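Lipase-specific foldase (Burkholderia glumae, PDB 2ES4) assists the folding of the extracellular lipase as that enzyme passes through the periplasm. Local coordinates at residues A278-R290 with T314-D328. Residues are numbered along the deposited sequence; the frame is centred on the assembly and turned at random.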
# COMPACT_ATOMS: atom_id res chain seq x y z
N ALA B 278 2.45 -26.60 -17.79
CA ALA B 278 3.31 -26.48 -18.97
C ALA B 278 4.58 -25.72 -18.61
O ALA B 278 5.67 -26.08 -19.05
CB ALA B 278 2.60 -25.79 -20.09
N TRP B 279 4.42 -24.68 -17.78
CA TRP B 279 5.56 -23.89 -17.33
C TRP B 279 6.50 -24.77 -16.52
O TRP B 279 7.72 -24.74 -16.74
CB TRP B 279 5.10 -22.68 -16.49
CG TRP B 279 6.19 -22.06 -15.64
CD1 TRP B 279 6.37 -22.21 -14.29
CD2 TRP B 279 7.29 -21.26 -16.10
NE1 TRP B 279 7.51 -21.56 -13.88
CE2 TRP B 279 8.09 -20.97 -14.97
CE3 TRP B 279 7.68 -20.77 -17.36
CZ2 TRP B 279 9.27 -20.20 -15.06
CZ3 TRP B 279 8.85 -19.99 -17.45
CH2 TRP B 279 9.63 -19.71 -16.30
N GLN B 280 5.95 -25.53 -15.57
CA GLN B 280 6.75 -26.41 -14.73
C GLN B 280 7.52 -27.42 -15.57
O GLN B 280 8.71 -27.62 -15.33
CB GLN B 280 5.88 -27.14 -13.71
CG GLN B 280 5.33 -26.23 -12.62
CD GLN B 280 4.30 -26.94 -11.75
OE1 GLN B 280 4.58 -27.99 -11.16
NE2 GLN B 280 3.11 -26.35 -11.65
N THR B 281 6.88 -27.96 -16.60
CA THR B 281 7.52 -28.93 -17.48
C THR B 281 8.66 -28.28 -18.27
O THR B 281 9.76 -28.86 -18.37
CB THR B 281 6.51 -29.56 -18.45
OG1 THR B 281 5.55 -30.31 -17.70
CG2 THR B 281 7.20 -30.48 -19.46
N ARG B 282 8.41 -27.09 -18.81
CA ARG B 282 9.42 -26.38 -19.58
C ARG B 282 10.59 -25.93 -18.71
O ARG B 282 11.74 -26.03 -19.13
CB ARG B 282 8.81 -25.18 -20.31
CG ARG B 282 7.83 -25.57 -21.42
CD ARG B 282 7.29 -24.37 -22.18
NE ARG B 282 6.36 -23.54 -21.39
CZ ARG B 282 6.65 -22.34 -20.90
NH1 ARG B 282 7.84 -21.79 -21.09
NH2 ARG B 282 5.72 -21.67 -20.23
N TYR B 283 10.29 -25.49 -17.49
CA TYR B 283 11.34 -25.06 -16.57
C TYR B 283 12.21 -26.25 -16.16
O TYR B 283 13.43 -26.12 -16.08
CB TYR B 283 10.76 -24.36 -15.33
CG TYR B 283 11.85 -23.93 -14.37
CD1 TYR B 283 12.70 -22.85 -14.69
CD2 TYR B 283 12.09 -24.66 -13.19
CE1 TYR B 283 13.79 -22.52 -13.86
CE2 TYR B 283 13.17 -24.33 -12.36
CZ TYR B 283 14.01 -23.27 -12.69
OH TYR B 283 15.06 -22.96 -11.87
N GLN B 284 11.57 -27.39 -15.90
CA GLN B 284 12.30 -28.60 -15.51
C GLN B 284 13.21 -29.11 -16.62
O GLN B 284 14.31 -29.60 -16.34
CB GLN B 284 11.34 -29.69 -15.06
CG GLN B 284 10.63 -29.40 -13.74
N ALA B 285 12.78 -28.97 -17.87
CA ALA B 285 13.58 -29.41 -19.02
C ALA B 285 14.78 -28.47 -19.16
O ALA B 285 15.91 -28.92 -19.37
CB ALA B 285 12.76 -29.39 -20.30
N TYR B 286 14.52 -27.18 -18.96
CA TYR B 286 15.57 -26.18 -19.01
C TYR B 286 16.58 -26.46 -17.89
O TYR B 286 17.79 -26.36 -18.11
CB TYR B 286 14.97 -24.78 -18.85
CG TYR B 286 15.91 -23.76 -18.24
CD1 TYR B 286 16.97 -23.22 -18.98
CD2 TYR B 286 15.79 -23.41 -16.88
CE1 TYR B 286 17.90 -22.36 -18.38
CE2 TYR B 286 16.70 -22.55 -16.27
CZ TYR B 286 17.76 -22.04 -17.03
OH TYR B 286 18.66 -21.20 -16.43
N ALA B 287 16.07 -26.75 -16.69
CA ALA B 287 16.91 -27.02 -15.52
C ALA B 287 17.95 -28.11 -15.77
O ALA B 287 19.07 -28.00 -15.27
CB ALA B 287 16.06 -27.37 -14.32
N ALA B 288 17.59 -29.12 -16.55
CA ALA B 288 18.51 -30.21 -16.89
C ALA B 288 19.65 -29.69 -17.77
O ALA B 288 20.81 -30.05 -17.58
CB ALA B 288 17.79 -31.34 -17.58
N GLU B 289 19.30 -28.80 -18.70
CA GLU B 289 20.27 -28.18 -19.61
C GLU B 289 21.15 -27.19 -18.86
O GLU B 289 22.34 -27.08 -19.13
CB GLU B 289 19.56 -27.48 -20.76
CG GLU B 289 19.09 -28.39 -21.87
CD GLU B 289 20.24 -29.07 -22.59
OE1 GLU B 289 20.63 -30.17 -22.17
OE2 GLU B 289 20.76 -28.49 -23.57
N ARG B 290 20.54 -26.49 -17.91
CA ARG B 290 21.24 -25.52 -17.07
C ARG B 290 22.29 -26.25 -16.24
O ARG B 290 23.43 -25.79 -16.13
CB ARG B 290 20.25 -24.83 -16.13
CG ARG B 290 20.86 -23.90 -15.10
CD ARG B 290 19.95 -23.76 -13.90
NE ARG B 290 19.78 -25.04 -13.21
CZ ARG B 290 18.73 -25.37 -12.47
NH1 ARG B 290 17.72 -24.51 -12.31
NH2 ARG B 290 18.67 -26.57 -11.90
N THR B 314 15.85 -20.23 -24.49
CA THR B 314 14.80 -21.16 -24.10
C THR B 314 13.45 -20.51 -23.79
O THR B 314 12.39 -21.06 -24.11
CB THR B 314 15.25 -22.00 -22.87
OG1 THR B 314 16.50 -22.64 -23.16
CG2 THR B 314 14.22 -23.06 -22.50
N PHE B 315 13.49 -19.36 -23.12
CA PHE B 315 12.29 -18.65 -22.72
C PHE B 315 12.21 -17.33 -23.47
O PHE B 315 12.87 -16.35 -23.10
CB PHE B 315 12.32 -18.40 -21.21
CG PHE B 315 12.44 -19.64 -20.40
CD1 PHE B 315 11.33 -20.49 -20.23
CD2 PHE B 315 13.66 -19.99 -19.81
CE1 PHE B 315 11.44 -21.68 -19.48
CE2 PHE B 315 13.78 -21.18 -19.06
CZ PHE B 315 12.67 -22.02 -18.90
N THR B 316 11.43 -17.33 -24.54
CA THR B 316 11.30 -16.14 -25.38
C THR B 316 10.00 -15.37 -25.24
O THR B 316 9.85 -14.29 -25.83
CB THR B 316 11.60 -16.46 -26.83
OG1 THR B 316 10.74 -17.51 -27.29
CG2 THR B 316 13.06 -16.90 -26.99
N ALA B 317 9.04 -15.92 -24.50
CA ALA B 317 7.78 -15.22 -24.23
C ALA B 317 8.24 -14.11 -23.27
O ALA B 317 9.02 -14.38 -22.35
CB ALA B 317 6.78 -16.12 -23.54
N PRO B 318 7.82 -12.85 -23.51
CA PRO B 318 8.23 -11.75 -22.62
C PRO B 318 8.04 -12.01 -21.13
O PRO B 318 6.98 -12.48 -20.70
CB PRO B 318 7.36 -10.59 -23.10
CG PRO B 318 7.24 -10.87 -24.58
CD PRO B 318 6.96 -12.34 -24.60
N GLY B 319 9.11 -11.81 -20.37
CA GLY B 319 9.07 -12.03 -18.94
C GLY B 319 9.50 -13.39 -18.43
O GLY B 319 9.94 -13.49 -17.28
N GLU B 320 9.40 -14.43 -19.25
CA GLU B 320 9.77 -15.77 -18.80
C GLU B 320 11.25 -16.01 -18.53
O GLU B 320 11.59 -16.78 -17.63
CB GLU B 320 9.23 -16.84 -19.73
CG GLU B 320 7.72 -16.99 -19.67
CD GLU B 320 7.23 -18.30 -20.28
OE1 GLU B 320 8.00 -18.95 -21.02
OE2 GLU B 320 6.08 -18.68 -20.01
N ALA B 321 12.13 -15.34 -19.27
CA ALA B 321 13.58 -15.50 -19.04
C ALA B 321 13.92 -14.94 -17.66
O ALA B 321 14.69 -15.55 -16.90
CB ALA B 321 14.37 -14.79 -20.11
N ILE B 322 13.28 -13.83 -17.32
CA ILE B 322 13.47 -13.19 -16.02
C ILE B 322 12.92 -14.09 -14.92
O ILE B 322 13.53 -14.23 -13.86
CB ILE B 322 12.79 -11.80 -15.96
CG1 ILE B 322 13.50 -10.85 -16.93
CG2 ILE B 322 12.82 -11.25 -14.54
CD1 ILE B 322 12.96 -9.43 -16.93
N ARG B 323 11.79 -14.73 -15.20
CA ARG B 323 11.17 -15.63 -14.23
C ARG B 323 12.02 -16.86 -13.98
O ARG B 323 12.16 -17.29 -12.84
CB ARG B 323 9.78 -16.07 -14.68
CG ARG B 323 8.96 -16.65 -13.53
CD ARG B 323 7.61 -17.15 -13.98
NE ARG B 323 6.92 -17.82 -12.87
CZ ARG B 323 5.86 -18.61 -13.01
NH1 ARG B 323 5.36 -18.86 -14.21
NH2 ARG B 323 5.31 -19.16 -11.94
N ALA B 324 12.61 -17.41 -15.04
CA ALA B 324 13.46 -18.59 -14.90
C ALA B 324 14.69 -18.23 -14.07
O ALA B 324 15.14 -19.04 -13.26
CB ALA B 324 13.86 -19.11 -16.24
N ALA B 325 15.19 -17.00 -14.23
CA ALA B 325 16.36 -16.52 -13.47
C ALA B 325 16.02 -16.48 -11.99
O ALA B 325 16.83 -16.88 -11.15
CB ALA B 325 16.79 -15.15 -13.96
N SER B 326 14.78 -16.07 -11.69
CA SER B 326 14.28 -16.01 -10.32
C SER B 326 14.21 -17.41 -9.73
O SER B 326 14.71 -17.63 -8.62
CB SER B 326 12.89 -15.38 -10.28
OG SER B 326 12.28 -15.57 -9.02
N LEU B 327 13.63 -18.35 -10.46
CA LEU B 327 13.53 -19.73 -9.99
C LEU B 327 14.89 -20.38 -9.79
O LEU B 327 15.07 -21.19 -8.88
CB LEU B 327 12.64 -20.57 -10.89
CG LEU B 327 11.15 -20.63 -10.56
CD1 LEU B 327 10.59 -19.24 -10.35
CD2 LEU B 327 10.39 -21.37 -11.65
N ASP B 328 15.86 -19.98 -10.61
CA ASP B 328 17.23 -20.51 -10.51
C ASP B 328 17.93 -20.07 -9.22
O ASP B 328 18.87 -20.73 -8.77
CB ASP B 328 18.08 -20.04 -11.69
CG ASP B 328 17.77 -20.78 -12.98
OD1 ASP B 328 17.02 -21.77 -12.98
OD2 ASP B 328 18.32 -20.36 -14.01
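In the all-helical lipase chaperone, the C-terminal helix 320-328 and the turn leading into it, which carries Phe315, pack on the long helix 263-294, whose Trp279 and Tyr286 complete an aromatic cluster; the axes of segments 278-290 and 320-328 cross at -66°. Trp279 is the knob, seated among Glu320, Arg323, Ala324 and Leu327. A chi1 of 162° turns its broad indole away from its own backbone N and out toward helix 320-328. The extended Arg323 lays its guanidinium flat on the indole, a cation-pi stack with CZ 3.8 Å from the five-membered ring's centroid. Phe315 turns its ring edge onto the face of Tyr286, CE2 to CG 3.4 Å. The small Ala324 lets the rings of Trp279 and Tyr283 approach helix 320-328. Leu327 puts CD2 over the centre of the Tyr283 ring.

Arg282 grips Glu320 end-on, NH1 to OE1 at 2.8 Å and NH2 to OE2 at 3.0 Å, the two planes nearly parallel but offset. Asp328 gathers three donors: Tyr286 OH meets the syn lone pair of OD2 (2.6 Å), Tyr283 OH the anti lone pair of OD1 (2.5 Å), and Arg290 NH1 comes to OD1 from above the carboxylate plane (2.9 Å). These bonds fix the carboxylate's rotation and probably stabilise its negative charge.

Tyr286 also packs on Ile307, Leu310 and Arg311 of helix 300-314, while Arg323 salt-bridges an acidic side chain of the other protein chain, so helix 320-328 lies between helix 263-294 and that partner.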